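Local coordinates for YARHG domain-containing protein (Legionella pneumophila subsp. pneumophila, PDB 4G2A) that is of unknown function but may be a nutrient-binding protein, combining a DUF4424-type region with a YARHG domain, at residues A[93-98]-A[123-128]; A[7-12]-A[119-124]. One frame throughout, in Å; residues are numbered along the deposited sequence.

Contact 1. Residues A[93-98]-A[123-128]; sequences YDFLVT and DAYFWK
F95 stands opposite Y125, and V97 opposite W127, on two strands that run in nearly the same direction. The axes of 95-98 and 123-128 approach to 9.5 Å at an angle of 18°, and the CA atoms of F95 and Y125 lie 8.7 Å apart. No hydrogen bond spans the gap, because strand 102-110 pairs antiparallel with both. The CB atoms of F95, V97, Y125 and W127 all point toward the other segment, consistent with a curled sheet. F95 holds CG opposite its backbone N (chi1 179°) and sends its ring past Y125 in the reverse direction. CD2 of Y125 lies over the rim of one F95 face, 3.6 Å from CD2 of F95. The rings tilt by 26° and are slid so far apart that they barely overlap, with centroids 5.1 Å apart. Flat aromatic groups suit this place because each spans part of the distance between strands. W127 brings its six-membered ring toward the far end of F95, the two side chains meeting at about a right angle, with CZ3 of W127 4.1 Å from CZ of F95. V97, short and branched, fits beside this larger partner: its CG2 sits above the face of the five-membered ring, 4.0 Å from the centroid, a CH-pi contact. H141 meets the rings of both F95 and W127, while F66 stacks on F95, so neighbouring strands complete the cluster. Such packing between next-but-one strands is consistent with the inside of a barrel-like, mixed beta-sheet.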
loop_
_atom_site.group_PDB
_atom_site.type_symbol
_atom_site.label_atom_id
_atom_site.label_comp_id
_atom_site.label_asym_id
_atom_site.label_seq_id
_atom_site.Cartn_x
_atom_site.Cartn_y
_atom_site.Cartn_z
ATOM N N TYR A 93 4.598 -5.063 12.126
ATOM C CA TYR A 93 5.133 -4.446 13.324
ATOM C C TYR A 93 4.055 -4.213 14.333
ATOM O O TYR A 93 2.987 -3.708 13.987
ATOM C CB TYR A 93 5.823 -3.106 12.955
ATOM C CG TYR A 93 6.877 -3.291 11.897
ATOM C CD1 TYR A 93 8.134 -3.793 12.221
ATOM C CD2 TYR A 93 6.592 -3.066 10.555
ATOM C CE1 TYR A 93 9.093 -4.030 11.241
ATOM C CE2 TYR A 93 7.535 -3.328 9.564
ATOM C CZ TYR A 93 8.790 -3.795 9.916
ATOM O OH TYR A 93 9.737 -4.049 8.962
ATOM N N ASP A 94 4.361 -4.539 15.595
ATOM C CA ASP A 94 3.523 -4.310 16.779
ATOM C C ASP A 94 2.128 -4.882 16.577
ATOM O O ASP A 94 1.122 -4.195 16.763
ATOM C CB ASP A 94 3.473 -2.804 17.149
ATOM C CG ASP A 94 4.852 -2.168 17.278
ATOM O OD1 ASP A 94 5.657 -2.649 18.115
ATOM O OD2 ASP A 94 5.139 -1.211 16.523
ATOM N N PHE A 95 2.085 -6.138 16.148
ATOM C CA PHE A 95 0.851 -6.878 15.961
ATOM C C PHE A 95 0.178 -7.078 17.298
ATOM O O PHE A 95 0.784 -7.605 18.236
ATOM C CB PHE A 95 1.125 -8.228 15.296
ATOM C CG PHE A 95 -0.123 -9.050 15.092
ATOM C CD1 PHE A 95 -0.962 -8.815 14.002
ATOM C CD2 PHE A 95 -0.464 -10.064 15.988
ATOM C CE1 PHE A 95 -2.129 -9.568 13.818
ATOM C CE2 PHE A 95 -1.617 -10.833 15.789
ATOM C CZ PHE A 95 -2.442 -10.579 14.705
ATOM N N LEU A 96 -1.070 -6.624 17.382
ATOM C CA LEU A 96 -1.934 -6.765 18.536
ATOM C C LEU A 96 -3.254 -7.376 18.083
ATOM O O LEU A 96 -3.856 -6.869 17.133
ATOM C CB LEU A 96 -2.190 -5.404 19.222
ATOM C CG LEU A 96 -1.002 -4.616 19.761
ATOM C CD1 LEU A 96 -1.457 -3.237 20.187
ATOM C CD2 LEU A 96 -0.301 -5.353 20.917
ATOM N N VAL A 97 -3.700 -8.455 18.760
ATOM C CA VAL A 97 -4.971 -9.127 18.504
ATOM C C VAL A 97 -5.799 -9.147 19.797
ATOM O O VAL A 97 -5.265 -9.400 20.889
ATOM C CB VAL A 97 -4.825 -10.542 17.856
ATOM C CG1 VAL A 97 -3.849 -11.442 18.616
ATOM C CG2 VAL A 97 -6.177 -11.228 17.660
ATOM N N THR A 98 -7.099 -8.804 19.657
ATOM C CA THR A 98 -8.098 -8.847 20.720
ATOM C C THR A 98 -9.200 -9.836 20.306
ATOM O O THR A 98 -9.631 -9.841 19.147
ATOM C CB THR A 98 -8.680 -7.457 21.072
ATOM O OG1 THR A 98 -9.579 -7.031 20.053
ATOM C CG2 THR A 98 -7.615 -6.398 21.324
ATOM N N ASP A 123 4.939 -18.465 7.860
ATOM C CA ASP A 123 4.965 -17.920 9.218
ATOM C C ASP A 123 3.657 -17.249 9.566
ATOM O O ASP A 123 3.061 -16.610 8.715
ATOM C CB ASP A 123 6.124 -16.923 9.368
ATOM C CG ASP A 123 7.458 -17.472 8.901
ATOM O OD1 ASP A 123 8.121 -18.171 9.693
ATOM O OD2 ASP A 123 7.824 -17.222 7.736
ATOM N N ALA A 124 3.195 -17.416 10.817
ATOM C CA ALA A 124 1.937 -16.833 11.304
ATOM C C ALA A 124 1.977 -16.618 12.813
ATOM O O ALA A 124 2.810 -17.214 13.488
ATOM C CB ALA A 124 0.762 -17.744 10.949
ATOM N N TYR A 125 1.095 -15.734 13.329
ATOM C CA TYR A 125 0.833 -15.503 14.757
ATOM C C TYR A 125 -0.424 -16.275 15.084
ATOM O O TYR A 125 -1.394 -16.173 14.340
ATOM C CB TYR A 125 0.682 -14.013 15.105
ATOM C CG TYR A 125 1.933 -13.193 14.880
ATOM C CD1 TYR A 125 3.156 -13.581 15.425
ATOM C CD2 TYR A 125 1.889 -12.004 14.161
ATOM C CE1 TYR A 125 4.312 -12.825 15.220
ATOM C CE2 TYR A 125 3.040 -11.241 13.950
ATOM C CZ TYR A 125 4.247 -11.653 14.487
ATOM O OH TYR A 125 5.386 -10.924 14.244
ATOM N N PHE A 126 -0.399 -17.093 16.136
ATOM C CA PHE A 126 -1.526 -17.963 16.509
ATOM C C PHE A 126 -2.176 -17.549 17.821
ATOM O O PHE A 126 -1.504 -17.064 18.731
ATOM C CB PHE A 126 -1.052 -19.427 16.628
ATOM C CG PHE A 126 -0.568 -20.076 15.348
ATOM C CD1 PHE A 126 0.738 -19.884 14.900
ATOM C CD2 PHE A 126 -1.393 -20.935 14.630
ATOM C CE1 PHE A 126 1.184 -20.476 13.716
ATOM C CE2 PHE A 126 -0.935 -21.555 13.459
ATOM C CZ PHE A 126 0.353 -21.322 13.011
ATOM N N TRP A 127 -3.487 -17.787 17.932
ATOM C CA TRP A 127 -4.266 -17.519 19.140
ATOM C C TRP A 127 -5.486 -18.462 19.190
ATOM O O TRP A 127 -5.955 -18.932 18.148
ATOM C CB TRP A 127 -4.684 -16.027 19.220
ATOM C CG TRP A 127 -5.633 -15.574 18.142
ATOM C CD1 TRP A 127 -6.994 -15.517 18.223
ATOM C CD2 TRP A 127 -5.288 -15.044 16.856
ATOM N NE1 TRP A 127 -7.520 -15.065 17.038
ATOM C CE2 TRP A 127 -6.497 -14.735 16.192
ATOM C CE3 TRP A 127 -4.071 -14.814 16.189
ATOM C CZ2 TRP A 127 -6.527 -14.223 14.886
ATOM C CZ3 TRP A 127 -4.106 -14.316 14.897
ATOM C CH2 TRP A 127 -5.326 -14.026 14.259
ATOM N N LYS A 128 -5.991 -18.740 20.400
ATOM C CA LYS A 128 -7.168 -19.595 20.570
ATOM C C LYS A 128 -8.412 -18.747 20.596
ATOM O O LYS A 128 -8.369 -17.594 21.033
ATOM C CB LYS A 128 -7.086 -20.453 21.851
ATOM C CG LYS A 128 -5.926 -21.447 21.886
ATOM C CD LYS A 128 -6.147 -22.712 21.032
ATOM C CE LYS A 128 -4.853 -23.453 20.769
ATOM N NZ LYS A 128 -4.156 -23.856 22.028
#

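Contact 2. Residues A[7-12]-A[119-124]; sequences GGEGSL and LYYEDA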
loop_
_atom_site.group_PDB
_atom_site.type_symbol
_atom_site.label_atom_id
_atom_site.label_comp_id
_atom_site.label_asym_id
_atom_site.label_seq_id
_atom_site.Cartn_x
_atom_site.Cartn_y
_atom_site.Cartn_z
ATOM N N GLY A 7 7.714 -4.162 1.663
ATOM C CA GLY A 7 7.358 -3.548 2.935
ATOM C C GLY A 7 6.447 -4.338 3.860
ATOM O O GLY A 7 6.307 -3.984 5.032
ATOM N N GLY A 8 5.838 -5.400 3.352
ATOM C CA GLY A 8 4.896 -6.216 4.117
ATOM C C GLY A 8 3.470 -5.934 3.701
ATOM O O GLY A 8 3.209 -4.996 2.942
ATOM N N GLU A 9 2.538 -6.766 4.162
ATOM C CA GLU A 9 1.127 -6.618 3.804
ATOM C C GLU A 9 0.210 -7.262 4.848
ATOM O O GLU A 9 0.656 -8.063 5.680
ATOM C CB GLU A 9 0.838 -7.206 2.401
ATOM C CG GLU A 9 1.154 -8.694 2.192
ATOM C CD GLU A 9 0.411 -9.352 1.034
ATOM O OE1 GLU A 9 -0.665 -8.846 0.630
ATOM O OE2 GLU A 9 0.868 -10.418 0.569
ATOM N N GLY A 10 -1.064 -6.910 4.767
ATOM C CA GLY A 10 -2.089 -7.466 5.628
ATOM C C GLY A 10 -2.697 -8.742 5.079
ATOM O O GLY A 10 -2.580 -9.053 3.887
ATOM N N SER A 11 -3.303 -9.515 5.969
ATOM C CA SER A 11 -3.932 -10.786 5.610
ATOM C C SER A 11 -5.131 -11.040 6.502
ATOM O O SER A 11 -5.128 -10.617 7.670
ATOM C CB SER A 11 -2.937 -11.939 5.755
ATOM O OG SER A 11 -2.004 -12.026 4.688
ATOM N N LEU A 12 -6.155 -11.723 5.957
ATOM C CA LEU A 12 -7.324 -12.151 6.739
ATOM C C LEU A 12 -6.869 -13.160 7.811
ATOM O O LEU A 12 -5.898 -13.883 7.542
ATOM C CB LEU A 12 -8.388 -12.848 5.829
ATOM C CG LEU A 12 -9.335 -11.998 5.005
ATOM C CD1 LEU A 12 -10.255 -12.875 4.217
ATOM C CD2 LEU A 12 -10.169 -11.054 5.875
ATOM N N LEU A 119 -2.939 -18.863 0.131
ATOM C CA LEU A 119 -2.009 -18.741 1.253
ATOM C C LEU A 119 -0.601 -19.104 0.770
ATOM O O LEU A 119 -0.362 -20.253 0.393
ATOM C CB LEU A 119 -2.455 -19.611 2.449
ATOM C CG LEU A 119 -1.521 -19.634 3.657
ATOM C CD1 LEU A 119 -1.382 -18.257 4.268
ATOM C CD2 LEU A 119 -1.979 -20.635 4.681
ATOM N N TYR A 120 0.318 -18.112 0.747
ATOM C CA TYR A 120 1.696 -18.297 0.285
ATOM C C TYR A 120 2.741 -18.184 1.403
ATOM O O TYR A 120 3.933 -18.340 1.135
ATOM C CB TYR A 120 2.017 -17.270 -0.813
ATOM C CG TYR A 120 1.321 -17.577 -2.117
ATOM C CD1 TYR A 120 1.875 -18.463 -3.034
ATOM C CD2 TYR A 120 0.091 -17.007 -2.422
ATOM C CE1 TYR A 120 1.213 -18.785 -4.219
ATOM C CE2 TYR A 120 -0.567 -17.303 -3.611
ATOM C CZ TYR A 120 0.000 -18.189 -4.509
ATOM O OH TYR A 120 -0.650 -18.469 -5.674
ATOM N N TYR A 121 2.316 -17.905 2.630
ATOM C CA TYR A 121 3.247 -17.702 3.750
ATOM C C TYR A 121 3.395 -18.918 4.627
ATOM O O TYR A 121 2.453 -19.690 4.779
ATOM C CB TYR A 121 2.817 -16.493 4.593
ATOM C CG TYR A 121 2.717 -15.236 3.772
ATOM C CD1 TYR A 121 3.723 -14.885 2.876
ATOM C CD2 TYR A 121 1.600 -14.412 3.856
ATOM C CE1 TYR A 121 3.626 -13.745 2.091
ATOM C CE2 TYR A 121 1.489 -13.267 3.071
ATOM C CZ TYR A 121 2.515 -12.933 2.204
ATOM O OH TYR A 121 2.452 -11.809 1.442
ATOM N N GLU A 122 4.594 -19.065 5.219
ATOM C CA GLU A 122 4.958 -20.185 6.099
ATOM C C GLU A 122 4.956 -19.779 7.579
ATOM O O GLU A 122 4.979 -20.655 8.449
ATOM C CB GLU A 122 6.335 -20.749 5.725
ATOM C CG GLU A 122 6.338 -21.591 4.457
ATOM C CD GLU A 122 6.577 -20.876 3.135
ATOM O OE1 GLU A 122 6.888 -19.660 3.147
ATOM O OE2 GLU A 122 6.480 -21.546 2.080
ATOM N N ASP A 123 4.939 -18.465 7.860
ATOM C CA ASP A 123 4.965 -17.920 9.218
ATOM C C ASP A 123 3.657 -17.249 9.566
ATOM O O ASP A 123 3.061 -16.610 8.715
ATOM C CB ASP A 123 6.124 -16.923 9.368
ATOM C CG ASP A 123 7.458 -17.472 8.901
ATOM O OD1 ASP A 123 8.121 -18.171 9.693
ATOM O OD2 ASP A 123 7.824 -17.222 7.736
ATOM N N ALA A 124 3.195 -17.416 10.817
ATOM C CA ALA A 124 1.937 -16.833 11.304
ATOM C C ALA A 124 1.977 -16.618 12.813
ATOM O O ALA A 124 2.810 -17.214 13.488
ATOM C CB ALA A 124 0.762 -17.744 10.949
#
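Y121 reaches from the loop ahead of strand 123-131 toward E9 and S11, bringing its phenol end up to the beginning of strand 10-15 in a curled beta-sheet. The E9 carboxylate comes to the edge of the phenol ring, near its plane, and the two flat groups stand almost perpendicular, at 87°. The modelled approach of OE2 of E9 to OH of Y121 is too short to be trusted, so the detailed bonding there is doubtful. Long polar-ended side chains nevertheless suit this place, since each can extend across from a backbone that stays distant. E9 does so by stretching out beyond CG, and its side chain also touches R158 and V160 on the adjoining strand. S11 points toward Y121 and is small enough to sit at the ring edge. P67 of the intervening strand 60-68 touches S11, and P69, in the loop just after it, touches Y121. Farther out, backbone hydrogen bonds of G10 and L12 with V160 tie the start of the strand to 155-160. G8 has a positive phi of 104°, and with its extended psi a CB would press on the carbonyl O of G7; this explains a glycine just before E9. On the other segment, N110 ND2 donates a hydrogen bond to O of E122, joining the loop after Y121 to strand 102-110. At the ring edge itself, OG of S11 lies 4.0 Å from CE2 of Y121.

The centres of contacts 1 and 2 lie about 11 Å apart, and their segments overlap at D123 and A124, which take no part in either contact. Along the chain, 7-12 comes first, then 93-98, and both are met by the continuous run 119-128, which supplies contact 2 from the loop and contact 1 from the strand. Strand 102-110 lies between 95-99 and 123-131, while strand 60-68 pairs with both 10-15 and 123-131, next to which the loop residues E9 and Y121 meet. Pairings through 136-150 and 155-160 join the outer strands too, consistent with a barrel-like curl, in which contact 1 packs aromatic side chains while contact 2 joins a loop to a strand's beginning.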